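Local coordinates for protein acetyltransferase of GNAT family (Staphylococcus aureus subsp. aureus Mu50, PDB 3D8P) that probably transfers the acetyl group of acetyl-coenzyme A to an acceptor substrate, at residues 135-140 and 155-160; 19-24 and 66-71; 52-57 and 105-110; 72-77 and 142-147. One frame throughout, in Å; residues are numbered along the deposited sequence.

Contact 1 (135-140 and 155-160)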
loop_
_atom_site.group_PDB
_atom_site.type_symbol
_atom_site.label_atom_id
_atom_site.label_comp_id
_atom_site.label_asym_id
_atom_site.label_seq_id
_atom_site.Cartn_x
_atom_site.Cartn_y
_atom_site.Cartn_z
ATOM N N PHE A 135 10.938 4.281 7.577
ATOM C CA PHE A 135 11.132 2.858 7.343
ATOM C C PHE A 135 12.609 2.510 7.307
ATOM O O PHE A 135 13.389 3.180 6.649
ATOM C CB PHE A 135 10.479 2.404 6.025
ATOM C CG PHE A 135 9.001 2.303 6.089
ATOM C CD1 PHE A 135 8.209 3.430 5.897
ATOM C CD2 PHE A 135 8.386 1.063 6.327
ATOM C CE1 PHE A 135 6.822 3.331 5.981
ATOM C CE2 PHE A 135 7.017 0.948 6.389
ATOM C CZ PHE A 135 6.224 2.086 6.227
ATOM N N ARG A 136 12.981 1.437 7.996
ATOM C CA ARG A 136 14.360 0.952 7.922
ATOM C C ARG A 136 14.336 -0.310 7.080
ATOM O O ARG A 136 13.333 -1.004 7.059
ATOM C CB ARG A 136 14.934 0.706 9.325
ATOM C CG ARG A 136 14.339 -0.482 10.081
ATOM C CD ARG A 136 14.885 -0.508 11.502
ATOM N NE ARG A 136 14.415 -1.681 12.238
ATOM C CZ ARG A 136 15.010 -2.860 12.201
ATOM N NH1 ARG A 136 16.112 -3.035 11.492
ATOM N NH2 ARG A 136 14.501 -3.865 12.885
ATOM N N GLU A 137 15.415 -0.586 6.365
ATOM C CA GLU A 137 15.530 -1.817 5.582
ATOM C C GLU A 137 15.924 -2.961 6.465
ATOM O O GLU A 137 16.845 -2.835 7.281
ATOM C CB GLU A 137 16.540 -1.694 4.416
ATOM C CG GLU A 137 16.369 -2.850 3.419
ATOM C CD GLU A 137 17.091 -2.687 2.095
ATOM O OE1 GLU A 137 17.805 -1.697 1.924
ATOM O OE2 GLU A 137 16.915 -3.563 1.205
ATOM N N ILE A 138 15.206 -4.075 6.295
ATOM C CA ILE A 138 15.412 -5.301 7.069
ATOM C C ILE A 138 15.736 -6.466 6.119
ATOM O O ILE A 138 15.614 -6.363 4.903
ATOM C CB ILE A 138 14.199 -5.642 8.001
ATOM C CG1 ILE A 138 12.943 -5.955 7.202
ATOM C CG2 ILE A 138 13.853 -4.464 8.917
ATOM C CD1 ILE A 138 11.749 -6.450 8.008
ATOM N N LYS A 139 16.221 -7.554 6.696
ATOM C CA LYS A 139 16.598 -8.717 5.943
ATOM C C LYS A 139 15.400 -9.645 5.855
ATOM O O LYS A 139 14.513 -9.598 6.691
ATOM C CB LYS A 139 17.799 -9.405 6.606
ATOM C CG LYS A 139 19.074 -8.539 6.571
ATOM C CD LYS A 139 20.313 -9.230 7.038
ATOM N N ARG A 140 15.369 -10.458 4.816
ATOM C CA ARG A 140 14.310 -11.450 4.613
ATOM C C ARG A 140 14.136 -12.334 5.879
ATOM O O ARG A 140 13.014 -12.602 6.285
ATOM C CB ARG A 140 14.654 -12.325 3.382
ATOM C CG ARG A 140 13.480 -12.753 2.564
ATOM C CD ARG A 140 13.866 -13.515 1.254
ATOM N NE ARG A 140 12.719 -13.425 0.324
ATOM C CZ ARG A 140 11.718 -14.291 0.259
ATOM N NH1 ARG A 140 11.708 -15.387 1.013
ATOM N NH2 ARG A 140 10.729 -14.084 -0.596
ATOM N N ARG A 155 13.045 -6.427 -1.560
ATOM C CA ARG A 155 13.501 -5.436 -0.586
ATOM C C ARG A 155 12.439 -5.347 0.491
ATOM O O ARG A 155 11.225 -5.288 0.186
ATOM C CB ARG A 155 13.735 -4.051 -1.225
ATOM C CG ARG A 155 14.670 -4.001 -2.460
ATOM C CD ARG A 155 16.129 -3.924 -2.133
ATOM N NE ARG A 155 16.475 -2.690 -1.427
ATOM C CZ ARG A 155 16.987 -1.580 -1.959
ATOM N NH1 ARG A 155 17.216 -1.457 -3.264
ATOM N NH2 ARG A 155 17.271 -0.566 -1.154
ATOM N N PHE A 156 12.880 -5.338 1.747
ATOM C CA PHE A 156 11.970 -5.367 2.901
ATOM C C PHE A 156 12.246 -4.230 3.848
ATOM O O PHE A 156 13.381 -3.844 4.040
ATOM C CB PHE A 156 12.059 -6.723 3.632
ATOM C CG PHE A 156 11.778 -7.873 2.736
ATOM C CD1 PHE A 156 10.454 -8.219 2.433
ATOM C CD2 PHE A 156 12.816 -8.548 2.131
ATOM C CE1 PHE A 156 10.188 -9.258 1.544
ATOM C CE2 PHE A 156 12.565 -9.555 1.215
ATOM C CZ PHE A 156 11.253 -9.932 0.953
ATOM N N TYR A 157 11.194 -3.705 4.443
ATOM C CA TYR A 157 11.298 -2.558 5.299
ATOM C C TYR A 157 10.352 -2.666 6.493
ATOM O O TYR A 157 9.399 -3.430 6.482
ATOM C CB TYR A 157 10.987 -1.274 4.516
ATOM C CG TYR A 157 11.925 -0.941 3.393
ATOM C CD1 TYR A 157 11.748 -1.496 2.130
ATOM C CD2 TYR A 157 12.969 -0.051 3.568
ATOM C CE1 TYR A 157 12.603 -1.179 1.068
ATOM C CE2 TYR A 157 13.822 0.286 2.502
ATOM C CZ TYR A 157 13.630 -0.292 1.266
ATOM O OH TYR A 157 14.459 0.001 0.214
ATOM N N TYR A 158 10.649 -1.882 7.522
ATOM C CA TYR A 158 9.856 -1.828 8.731
ATOM C C TYR A 158 9.855 -0.404 9.304
ATOM O O TYR A 158 10.872 0.284 9.338
ATOM C CB TYR A 158 10.344 -2.831 9.799
ATOM C CG TYR A 158 9.600 -2.710 11.125
ATOM C CD1 TYR A 158 8.376 -3.326 11.323
ATOM C CD2 TYR A 158 10.141 -1.966 12.180
ATOM C CE1 TYR A 158 7.687 -3.188 12.549
ATOM C CE2 TYR A 158 9.478 -1.823 13.383
ATOM C CZ TYR A 158 8.240 -2.439 13.562
ATOM O OH TYR A 158 7.594 -2.318 14.773
ATOM N N ARG A 159 8.670 0.018 9.728
ATOM C CA ARG A 159 8.491 1.256 10.428
ATOM C C ARG A 159 7.828 0.966 11.753
ATOM O O ARG A 159 6.743 0.397 11.796
ATOM C CB ARG A 159 7.605 2.229 9.653
ATOM C CG ARG A 159 7.319 3.496 10.451
ATOM C CD ARG A 159 6.833 4.636 9.586
ATOM N NE ARG A 159 6.530 5.803 10.412
ATOM C CZ ARG A 159 6.003 6.937 9.956
ATOM N NH1 ARG A 159 5.694 7.091 8.678
ATOM N NH2 ARG A 159 5.743 7.915 10.803
ATOM N N ASN A 160 8.498 1.363 12.818
ATOM C CA ASN A 160 8.003 1.247 14.176
ATOM C C ASN A 160 7.075 2.395 14.511
ATOM O O ASN A 160 7.404 3.561 14.278
ATOM C CB ASN A 160 9.149 1.297 15.173
ATOM C CG ASN A 160 8.758 0.731 16.526
ATOM O OD1 ASN A 160 8.391 -0.453 16.630
ATOM N ND2 ASN A 160 8.866 1.560 17.578
HETATM O O HOH W 1 15.735 -5.723 2.209
#
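E137 reaches across from strand 136-138, at one edge of the sheet, to R155 on the antiparallel strand 155-160. Its CB lies 3.9 Å from CE2 of the Y157 ring, and its CG sits over one face of that ring near the rim, while passing 3.2 Å from the carbonyl O of F156. With CG anti to the backbone N (chi1 -165°), the extended chain carries the carboxylate past F156 to the guanidinium of R155, the two planes 18° apart. There OE2 takes the NE of R155 at 2.8 Å, approached from above the carboxylate plane, whereas the link from NH2 of R155 to OE1 is weak. R155 bends at chi2 and chi3 to meet it, and its NH1 holds a second carboxylate, that of D121.

The backbones are joined by a reciprocal pair between R136 and Y158 (R136 N to Y158 O 2.8 Å) and by I138 N to F156 O at 2.9 Å. A water accepts from F156 N and donates to both I138 O and OE2 of E137. At the other end, CB of R159 stands over the centre of the F135 ring, 3.5 Å from its centroid, in a CH-pi contact. Beside the backbone pairing, the strand is held by two unlike chemistries: a CH-pi contact at F135, and at E137 a charge pair whose carboxylate is probably stabilised by guanidinium and water.

Contact 2 (19-24 and 66-71)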
loop_
_atom_site.group_PDB
_atom_site.type_symbol
_atom_site.label_atom_id
_atom_site.label_comp_id
_atom_site.label_asym_id
_atom_site.label_seq_id
_atom_site.Cartn_x
_atom_site.Cartn_y
_atom_site.Cartn_z
ATOM N N GLU A 19 -7.549 -1.387 -12.830
ATOM C CA GLU A 19 -6.920 -0.765 -14.008
ATOM C C GLU A 19 -5.824 0.248 -13.670
ATOM O O GLU A 19 -4.835 0.361 -14.401
ATOM C CB GLU A 19 -7.939 -0.077 -14.890
ATOM C CG GLU A 19 -7.327 0.457 -16.187
ATOM N N PHE A 20 -6.015 0.985 -12.577
ATOM C CA PHE A 20 -5.032 1.954 -12.070
ATOM C C PHE A 20 -3.739 1.269 -11.660
ATOM O O PHE A 20 -2.667 1.621 -12.112
ATOM C CB PHE A 20 -5.632 2.723 -10.875
ATOM C CG PHE A 20 -4.687 3.683 -10.204
ATOM C CD1 PHE A 20 -4.479 4.948 -10.722
ATOM C CD2 PHE A 20 -4.028 3.332 -9.042
ATOM C CE1 PHE A 20 -3.625 5.826 -10.096
ATOM C CE2 PHE A 20 -3.172 4.214 -8.415
ATOM C CZ PHE A 20 -2.979 5.460 -8.938
ATOM N N ILE A 21 -3.841 0.283 -10.785
ATOM C CA ILE A 21 -2.676 -0.434 -10.317
ATOM C C ILE A 21 -1.960 -1.130 -11.502
ATOM O O ILE A 21 -0.757 -0.947 -11.702
ATOM C CB ILE A 21 -3.084 -1.408 -9.178
ATOM C CG1 ILE A 21 -3.494 -0.593 -7.942
ATOM C CG2 ILE A 21 -1.960 -2.350 -8.856
ATOM C CD1 ILE A 21 -3.854 -1.393 -6.677
ATOM N N LEU A 22 -2.707 -1.890 -12.302
ATOM C CA LEU A 22 -2.150 -2.605 -13.442
ATOM C C LEU A 22 -1.466 -1.733 -14.494
ATOM O O LEU A 22 -0.470 -2.161 -15.074
ATOM C CB LEU A 22 -3.233 -3.445 -14.144
ATOM C CG LEU A 22 -3.716 -4.737 -13.477
ATOM C CD1 LEU A 22 -4.919 -5.333 -14.268
ATOM C CD2 LEU A 22 -2.578 -5.727 -13.366
ATOM N N SER A 23 -2.003 -0.544 -14.774
ATOM C CA SER A 23 -1.372 0.363 -15.754
ATOM C C SER A 23 -0.004 0.836 -15.251
ATOM O O SER A 23 0.953 0.868 -16.013
ATOM C CB SER A 23 -2.268 1.576 -16.092
ATOM O OG SER A 23 -2.372 2.464 -14.973
ATOM N N ILE A 24 0.083 1.192 -13.969
ATOM C CA ILE A 24 1.358 1.577 -13.354
ATOM C C ILE A 24 2.372 0.416 -13.355
ATOM O O ILE A 24 3.515 0.578 -13.797
ATOM C CB ILE A 24 1.138 2.100 -11.893
ATOM C CG1 ILE A 24 0.280 3.384 -11.894
ATOM C CG2 ILE A 24 2.496 2.367 -11.195
ATOM C CD1 ILE A 24 -0.061 3.884 -10.494
ATOM N N VAL A 66 -6.320 8.684 -7.706
ATOM C CA VAL A 66 -4.993 9.185 -8.054
ATOM C C VAL A 66 -3.919 8.553 -7.131
ATOM O O VAL A 66 -2.733 8.735 -7.348
ATOM C CB VAL A 66 -4.913 10.764 -8.105
ATOM C CG1 VAL A 66 -5.866 11.335 -9.161
ATOM C CG2 VAL A 66 -5.144 11.405 -6.742
ATOM N N GLY A 67 -4.351 7.778 -6.129
ATOM C CA GLY A 67 -3.468 7.071 -5.264
ATOM C C GLY A 67 -4.165 5.979 -4.459
ATOM O O GLY A 67 -5.395 6.014 -4.231
ATOM N N THR A 68 -3.373 5.006 -4.015
ATOM C CA THR A 68 -3.897 3.880 -3.258
ATOM C C THR A 68 -2.941 3.471 -2.153
ATOM O O THR A 68 -1.723 3.708 -2.240
ATOM C CB THR A 68 -4.151 2.615 -4.175
ATOM O OG1 THR A 68 -2.917 2.162 -4.725
ATOM C CG2 THR A 68 -5.147 2.924 -5.322
ATOM N N ILE A 69 -3.490 2.837 -1.123
ATOM C CA ILE A 69 -2.649 2.266 -0.058
ATOM C C ILE A 69 -3.474 1.250 0.710
ATOM O O ILE A 69 -4.591 1.525 1.092
ATOM C CB ILE A 69 -2.064 3.362 0.902
ATOM C CG1 ILE A 69 -0.804 2.873 1.616
ATOM C CG2 ILE A 69 -3.113 3.828 1.926
ATOM C CD1 ILE A 69 -0.150 3.954 2.478
ATOM N N GLY A 70 -2.907 0.075 0.911
ATOM C CA GLY A 70 -3.533 -0.991 1.675
ATOM C C GLY A 70 -2.702 -1.398 2.885
ATOM O O GLY A 70 -1.494 -1.170 2.936
ATOM N N LEU A 71 -3.366 -2.001 3.860
ATOM C CA LEU A 71 -2.705 -2.541 5.028
ATOM C C LEU A 71 -3.375 -3.831 5.420
ATOM O O LEU A 71 -4.629 -3.895 5.527
ATOM C CB LEU A 71 -2.778 -1.576 6.226
ATOM C CG LEU A 71 -1.927 -1.970 7.447
ATOM C CD1 LEU A 71 -0.523 -1.373 7.394
ATOM C CD2 LEU A 71 -2.569 -1.605 8.747
#
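F20, on helix 14-28, lays the far end of its ring against the start of strand 65-73. With chi1 at 176°, its CG stands anti to the backbone N and the ring extends away from the helix, so that CZ comes 3.6 Å from the carbonyl O of V66 and 3.9 Å from the N of G67. Farther along the ring, CE2 meets the methyl CG2 of T68 at 3.9 Å; the ring and the threonine branch run side by side, each pointing toward the other's backbone. Within the helix, one turn on, CD1 of I24 covers one face of the F20 ring off-centre, which limits how far the ring can swing.

T68 splits its two branches between the neighbours. Its CG2 lies anti to the carbonyl carbon and serves F20, while OG1 occupies the position between backbone N and carbonyl carbon (chi1 63°) and is hydrogen-bonded to the carbonyl O of K83. The extended I21 brings only its CD1 near OG1 of T68, at 4.2 Å, a loose methyl-to-oxygen contact. F85, from the neighbouring strand 78-86, meets F20, I24 and T68 together.

V66 and G67 both face A58, forming a classic beta bulge just where the ring lands. T68 faces helix 14-28 while I69, next along, meets L99 and V103 of helix 95-109: the helix-sheet-helix layering of the GNAT fold.

Contact 3 (52-57 and 105-110)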
loop_
_atom_site.group_PDB
_atom_site.type_symbol
_atom_site.label_atom_id
_atom_site.label_comp_id
_atom_site.label_asym_id
_atom_site.label_seq_id
_atom_site.Cartn_x
_atom_site.Cartn_y
_atom_site.Cartn_z
ATOM N N GLY A 52 -9.712 -6.676 9.377
ATOM C CA GLY A 52 -9.024 -5.846 10.363
ATOM C C GLY A 52 -7.943 -4.980 9.744
ATOM O O GLY A 52 -7.119 -4.414 10.464
ATOM N N GLY A 53 -7.950 -4.870 8.414
ATOM C CA GLY A 53 -6.978 -4.063 7.687
ATOM C C GLY A 53 -7.550 -2.735 7.249
ATOM O O GLY A 53 -8.529 -2.276 7.808
ATOM N N GLN A 54 -6.921 -2.132 6.239
ATOM C CA GLN A 54 -7.298 -0.840 5.690
ATOM C C GLN A 54 -7.094 -0.809 4.183
ATOM O O GLN A 54 -6.261 -1.497 3.639
ATOM C CB GLN A 54 -6.416 0.267 6.278
ATOM C CG GLN A 54 -6.486 0.456 7.791
ATOM C CD GLN A 54 -5.351 1.323 8.318
ATOM O OE1 GLN A 54 -5.102 2.395 7.805
ATOM N NE2 GLN A 54 -4.651 0.842 9.344
ATOM N N PHE A 55 -7.894 -0.008 3.503
ATOM C CA PHE A 55 -7.629 0.312 2.114
ATOM C C PHE A 55 -8.217 1.697 1.842
ATOM O O PHE A 55 -9.439 1.920 1.949
ATOM C CB PHE A 55 -8.124 -0.769 1.138
ATOM C CG PHE A 55 -7.331 -0.807 -0.114
ATOM C CD1 PHE A 55 -7.407 0.245 -1.024
ATOM C CD2 PHE A 55 -6.441 -1.830 -0.362
ATOM C CE1 PHE A 55 -6.658 0.252 -2.171
ATOM C CE2 PHE A 55 -5.686 -1.835 -1.514
ATOM C CZ PHE A 55 -5.790 -0.792 -2.426
ATOM N N TRP A 56 -7.315 2.630 1.529
ATOM C CA TRP A 56 -7.644 4.031 1.314
ATOM C C TRP A 56 -7.339 4.438 -0.118
ATOM O O TRP A 56 -6.413 3.909 -0.753
ATOM C CB TRP A 56 -6.846 4.927 2.270
ATOM C CG TRP A 56 -6.993 4.584 3.726
ATOM C CD1 TRP A 56 -6.073 3.928 4.511
ATOM C CD2 TRP A 56 -8.114 4.871 4.579
ATOM N NE1 TRP A 56 -6.557 3.786 5.787
ATOM C CE2 TRP A 56 -7.803 4.356 5.861
ATOM C CE3 TRP A 56 -9.342 5.521 4.389
ATOM C CZ2 TRP A 56 -8.673 4.472 6.943
ATOM C CZ3 TRP A 56 -10.206 5.631 5.453
ATOM C CH2 TRP A 56 -9.872 5.094 6.721
ATOM N N LEU A 57 -8.146 5.360 -0.627
ATOM C CA LEU A 57 -7.957 5.916 -1.958
ATOM C C LEU A 57 -7.759 7.408 -1.852
ATOM O O LEU A 57 -8.493 8.086 -1.139
ATOM C CB LEU A 57 -9.190 5.674 -2.834
ATOM C CG LEU A 57 -9.670 4.233 -2.943
ATOM C CD1 LEU A 57 -10.919 4.169 -3.782
ATOM C CD2 LEU A 57 -8.560 3.335 -3.512
HETATM N N MSE A 105 -2.044 6.982 11.343
HETATM C CA MSE A 105 -3.066 7.428 12.295
HETATM C C MSE A 105 -4.062 6.311 12.613
HETATM O O MSE A 105 -4.439 6.122 13.763
HETATM C CB MSE A 105 -3.809 8.622 11.713
HETATM C CG MSE A 105 -4.850 9.215 12.604
HETATM SE SE MSE A 105 -6.372 9.860 11.539
HETATM C CE MSE A 105 -7.090 8.121 10.902
ATOM N N THR A 106 -4.493 5.574 11.589
ATOM C CA THR A 106 -5.458 4.489 11.780
ATOM C C THR A 106 -4.827 3.330 12.554
ATOM O O THR A 106 -5.488 2.688 13.361
ATOM C CB THR A 106 -6.049 4.023 10.419
ATOM O OG1 THR A 106 -6.486 5.173 9.677
ATOM C CG2 THR A 106 -7.226 3.020 10.597
ATOM N N CYS A 107 -3.549 3.066 12.313
ATOM C CA CYS A 107 -2.827 2.037 13.045
ATOM C C CYS A 107 -2.743 2.386 14.531
ATOM O O CYS A 107 -2.861 1.510 15.391
ATOM C CB CYS A 107 -1.402 1.892 12.503
ATOM S SG CYS A 107 -1.262 1.080 10.941
ATOM N N LYS A 108 -2.528 3.661 14.837
ATOM C CA LYS A 108 -2.471 4.086 16.227
ATOM C C LYS A 108 -3.804 3.853 16.937
ATOM O O LYS A 108 -3.830 3.355 18.067
ATOM C CB LYS A 108 -1.994 5.537 16.341
ATOM C CG LYS A 108 -0.515 5.648 15.932
ATOM C CD LYS A 108 0.024 7.068 16.011
ATOM C CE LYS A 108 1.534 7.138 15.669
ATOM N NZ LYS A 108 1.984 8.574 15.706
ATOM N N GLU A 109 -4.912 4.185 16.274
ATOM C CA GLU A 109 -6.226 3.935 16.849
ATOM C C GLU A 109 -6.447 2.442 17.082
ATOM O O GLU A 109 -7.100 2.054 18.040
ATOM C CB GLU A 109 -7.351 4.422 15.932
ATOM C CG GLU A 109 -7.424 5.916 15.695
ATOM C CD GLU A 109 -8.362 6.267 14.533
ATOM O OE1 GLU A 109 -8.965 5.349 13.928
ATOM O OE2 GLU A 109 -8.477 7.464 14.208
ATOM N N GLN A 110 -5.911 1.607 16.201
ATOM C CA GLN A 110 -6.161 0.174 16.268
ATOM C C GLN A 110 -5.098 -0.643 17.006
ATOM O O GLN A 110 -5.125 -1.866 16.950
ATOM C CB GLN A 110 -6.418 -0.356 14.859
ATOM C CG GLN A 110 -7.752 0.171 14.306
ATOM C CD GLN A 110 -7.990 -0.166 12.850
ATOM O OE1 GLN A 110 -7.334 -1.045 12.279
ATOM N NE2 GLN A 110 -8.946 0.538 12.232
#
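T106 lies over one face of the Q54 amide, its methyl CG2 above CD, joining helix 95-109 to strand 54-59. Its CB lies 3.2 Å from Q54 OE1, and CG2, anti to the backbone N, packs 3.4 Å from Q54 CD. The hydroxyl OG1 passes CZ2 of W56 at 3.6 Å, but its hydrogen bond goes back into the helix, to the carbonyl O of K102, whose side chain also makes a cation-pi contact with W56. Next, C107 places SG 3.8 Å from NE2 of Q54 and leans on L71 of the neighbouring strand. At Q110, where the chain leaves helical geometry, the side-chain OE1 comes within 3.8 Å of the carbonyl O of G52, two oxygens in loose contact.

The amide's polar work is done along its own strand: NE1 of W56 donates to a lone pair of Q54 OE1 at 2.9 Å, almost straight (174°) and in the plane of both groups. That bond fixes the rotation of the Q54 amide, so the helix packs by van der Waals contact on a polar group already satisfied at its oxygen.

Contact 4 (72-77 and 142-147)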
loop_
_atom_site.group_PDB
_atom_site.type_symbol
_atom_site.label_atom_id
_atom_site.label_comp_id
_atom_site.label_asym_id
_atom_site.label_seq_id
_atom_site.Cartn_x
_atom_site.Cartn_y
_atom_site.Cartn_z
ATOM N N ILE A 72 -2.564 -4.869 5.634
ATOM C CA ILE A 72 -3.081 -6.084 6.269
ATOM C C ILE A 72 -2.554 -6.202 7.695
ATOM O O ILE A 72 -1.437 -5.825 8.015
ATOM C CB ILE A 72 -2.848 -7.410 5.464
ATOM C CG1 ILE A 72 -1.373 -7.673 5.234
ATOM C CG2 ILE A 72 -3.622 -7.370 4.127
ATOM C CD1 ILE A 72 -1.045 -9.123 4.820
ATOM N N ARG A 73 -3.389 -6.756 8.545
ATOM C CA ARG A 73 -3.054 -7.009 9.906
ATOM C C ARG A 73 -2.395 -8.393 10.061
ATOM O O ARG A 73 -2.903 -9.387 9.568
ATOM C CB ARG A 73 -4.321 -6.874 10.754
ATOM C CG ARG A 73 -4.050 -7.100 12.206
ATOM C CD ARG A 73 -4.958 -6.319 13.100
ATOM N NE ARG A 73 -4.329 -6.218 14.418
ATOM C CZ ARG A 73 -4.643 -5.313 15.340
ATOM N NH1 ARG A 73 -5.579 -4.403 15.096
ATOM N NH2 ARG A 73 -3.999 -5.313 16.507
ATOM N N LEU A 74 -1.235 -8.434 10.719
ATOM C CA LEU A 74 -0.495 -9.688 10.959
ATOM C C LEU A 74 -0.742 -10.123 12.385
ATOM O O LEU A 74 -1.474 -9.454 13.085
ATOM C CB LEU A 74 1.001 -9.465 10.777
ATOM C CG LEU A 74 1.476 -8.836 9.471
ATOM C CD1 LEU A 74 3.005 -8.764 9.521
ATOM C CD2 LEU A 74 0.944 -9.635 8.245
ATOM N N ASP A 75 -0.135 -11.233 12.813
ATOM C CA ASP A 75 -0.177 -11.654 14.230
ATOM C C ASP A 75 0.712 -10.710 15.072
ATOM O O ASP A 75 1.489 -9.942 14.534
ATOM C CB ASP A 75 0.336 -13.103 14.412
ATOM C CG ASP A 75 -0.212 -13.790 15.682
ATOM O OD1 ASP A 75 -1.006 -13.181 16.450
ATOM O OD2 ASP A 75 0.119 -14.976 15.915
ATOM N N ASN A 76 0.562 -10.754 16.386
ATOM C CA ASN A 76 1.469 -10.050 17.301
ATOM C C ASN A 76 1.434 -8.511 17.104
ATOM O O ASN A 76 2.453 -7.813 17.241
ATOM C CB ASN A 76 2.896 -10.623 17.140
ATOM C CG ASN A 76 3.915 -10.063 18.160
ATOM O OD1 ASN A 76 3.695 -10.069 19.380
ATOM N ND2 ASN A 76 5.065 -9.627 17.646
ATOM N N ASN A 77 0.246 -8.028 16.750
ATOM C CA ASN A 77 -0.062 -6.622 16.560
ATOM C C ASN A 77 0.811 -5.893 15.550
ATOM O O ASN A 77 0.987 -4.681 15.649
ATOM C CB ASN A 77 -0.080 -5.877 17.897
ATOM C CG ASN A 77 -1.121 -6.420 18.825
ATOM O OD1 ASN A 77 -2.266 -6.646 18.422
ATOM N ND2 ASN A 77 -0.730 -6.678 20.072
ATOM N N ASP A 142 14.596 -11.476 8.911
ATOM C CA ASP A 142 14.050 -10.666 9.989
ATOM C C ASP A 142 12.520 -10.582 9.962
ATOM O O ASP A 142 11.925 -10.070 10.911
ATOM C CB ASP A 142 14.516 -9.202 9.867
ATOM C CG ASP A 142 16.005 -9.002 10.073
ATOM O OD1 ASP A 142 16.672 -9.880 10.709
ATOM O OD2 ASP A 142 16.481 -7.910 9.598
ATOM N N LEU A 143 11.884 -10.998 8.866
ATOM C CA LEU A 143 10.424 -10.897 8.735
ATOM C C LEU A 143 9.735 -11.898 9.670
ATOM O O LEU A 143 10.225 -13.006 9.850
ATOM C CB LEU A 143 9.965 -11.159 7.291
ATOM C CG LEU A 143 10.437 -10.199 6.195
ATOM C CD1 LEU A 143 10.212 -10.809 4.810
ATOM C CD2 LEU A 143 9.824 -8.834 6.311
ATOM N N PRO A 144 8.607 -11.508 10.281
ATOM C CA PRO A 144 7.904 -12.435 11.160
ATOM C C PRO A 144 7.211 -13.536 10.369
ATOM O O PRO A 144 6.975 -13.374 9.183
ATOM C CB PRO A 144 6.887 -11.531 11.850
ATOM C CG PRO A 144 6.642 -10.466 10.911
ATOM C CD PRO A 144 7.903 -10.220 10.192
ATOM N N SER A 145 6.886 -14.649 11.020
ATOM C CA SER A 145 6.269 -15.785 10.328
ATOM C C SER A 145 4.897 -15.518 9.667
ATOM O O SER A 145 4.555 -16.207 8.719
ATOM C CB SER A 145 6.149 -16.985 11.275
ATOM O OG SER A 145 5.301 -16.645 12.368
ATOM N N SER A 146 4.115 -14.556 10.147
ATOM C CA SER A 146 2.802 -14.300 9.539
ATOM C C SER A 146 2.865 -13.294 8.423
ATOM O O SER A 146 1.831 -12.979 7.812
ATOM C CB SER A 146 1.718 -13.886 10.583
ATOM O OG SER A 146 2.061 -12.718 11.299
ATOM N N PHE A 147 4.062 -12.770 8.157
ATOM C CA PHE A 147 4.246 -11.896 7.040
ATOM C C PHE A 147 4.269 -12.772 5.780
ATOM O O PHE A 147 5.113 -13.677 5.676
ATOM C CB PHE A 147 5.523 -11.067 7.190
ATOM C CG PHE A 147 5.808 -10.176 6.009
ATOM C CD1 PHE A 147 6.479 -10.672 4.892
ATOM C CD2 PHE A 147 5.400 -8.848 6.001
ATOM C CE1 PHE A 147 6.717 -9.854 3.784
ATOM C CE2 PHE A 147 5.644 -8.017 4.889
ATOM C CZ PHE A 147 6.296 -8.522 3.791
#
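The chi1 of S146, 59°, sets its OG in the crowded position between its own backbone N and carbonyl carbon, pointing it at L74 and D75; L74, with chi1 -53° and an extended chi2, sends its two methyls over the same turn. The hydroxyl oxygen of S146 accepts the backbone N-H of D75 at 3.1 Å, the one hydrogen bond between residues 72-77 and 142-147. It also lies 3.5 Å from CB of L74, on the flank of that side chain.

The methyls of L74 then divide. CD2 rests 3.5 Å from the carbonyl O of S146, while CD1, on the other branch, meets CB of F147 at 4.1 Å and CG of P144 at 4.2 Å. Toward the phenyl ring itself CD1 comes in at the edge, near the plane; one face of that ring is instead taken by CD2 of L143, over its centre. P148 adds a further apolar neighbour to L74, and Y116 of strand 114-119 touches P144 and F147 from the sheet.

Residues 144-147 form a type I beta turn, closed by F147 N to P144 O at 3.1 Å, which presents S146 and the flanking P144 and F147 as one surface. The end of strand 65-73 and the loop before strand 155-160 are therefore fastened by a leucine on an apolar patch, with a single serine hydroxyl satisfying the backbone N of D75 beside it.

All four contacts reach one mixed sheet, but at different depths. Contact 2 is the most buried and contact 3 partly so: these two set helices against neighbouring strands, L71 N bonding to Q54 O between them, and neither is joined across its segments by a hydrogen bond. Contacts 1 and 4 lie nearer the surface and add polar links, a salt bridge and strand pairing in the first and a single serine bond in the second. They meet where L143 packs against I138 and F156. Strand 65-73 serves contact 2 at its start and contact 4 at its end, on opposite sides of the chain's centre, while R73 ties contact 4 to Q110 of contact 3.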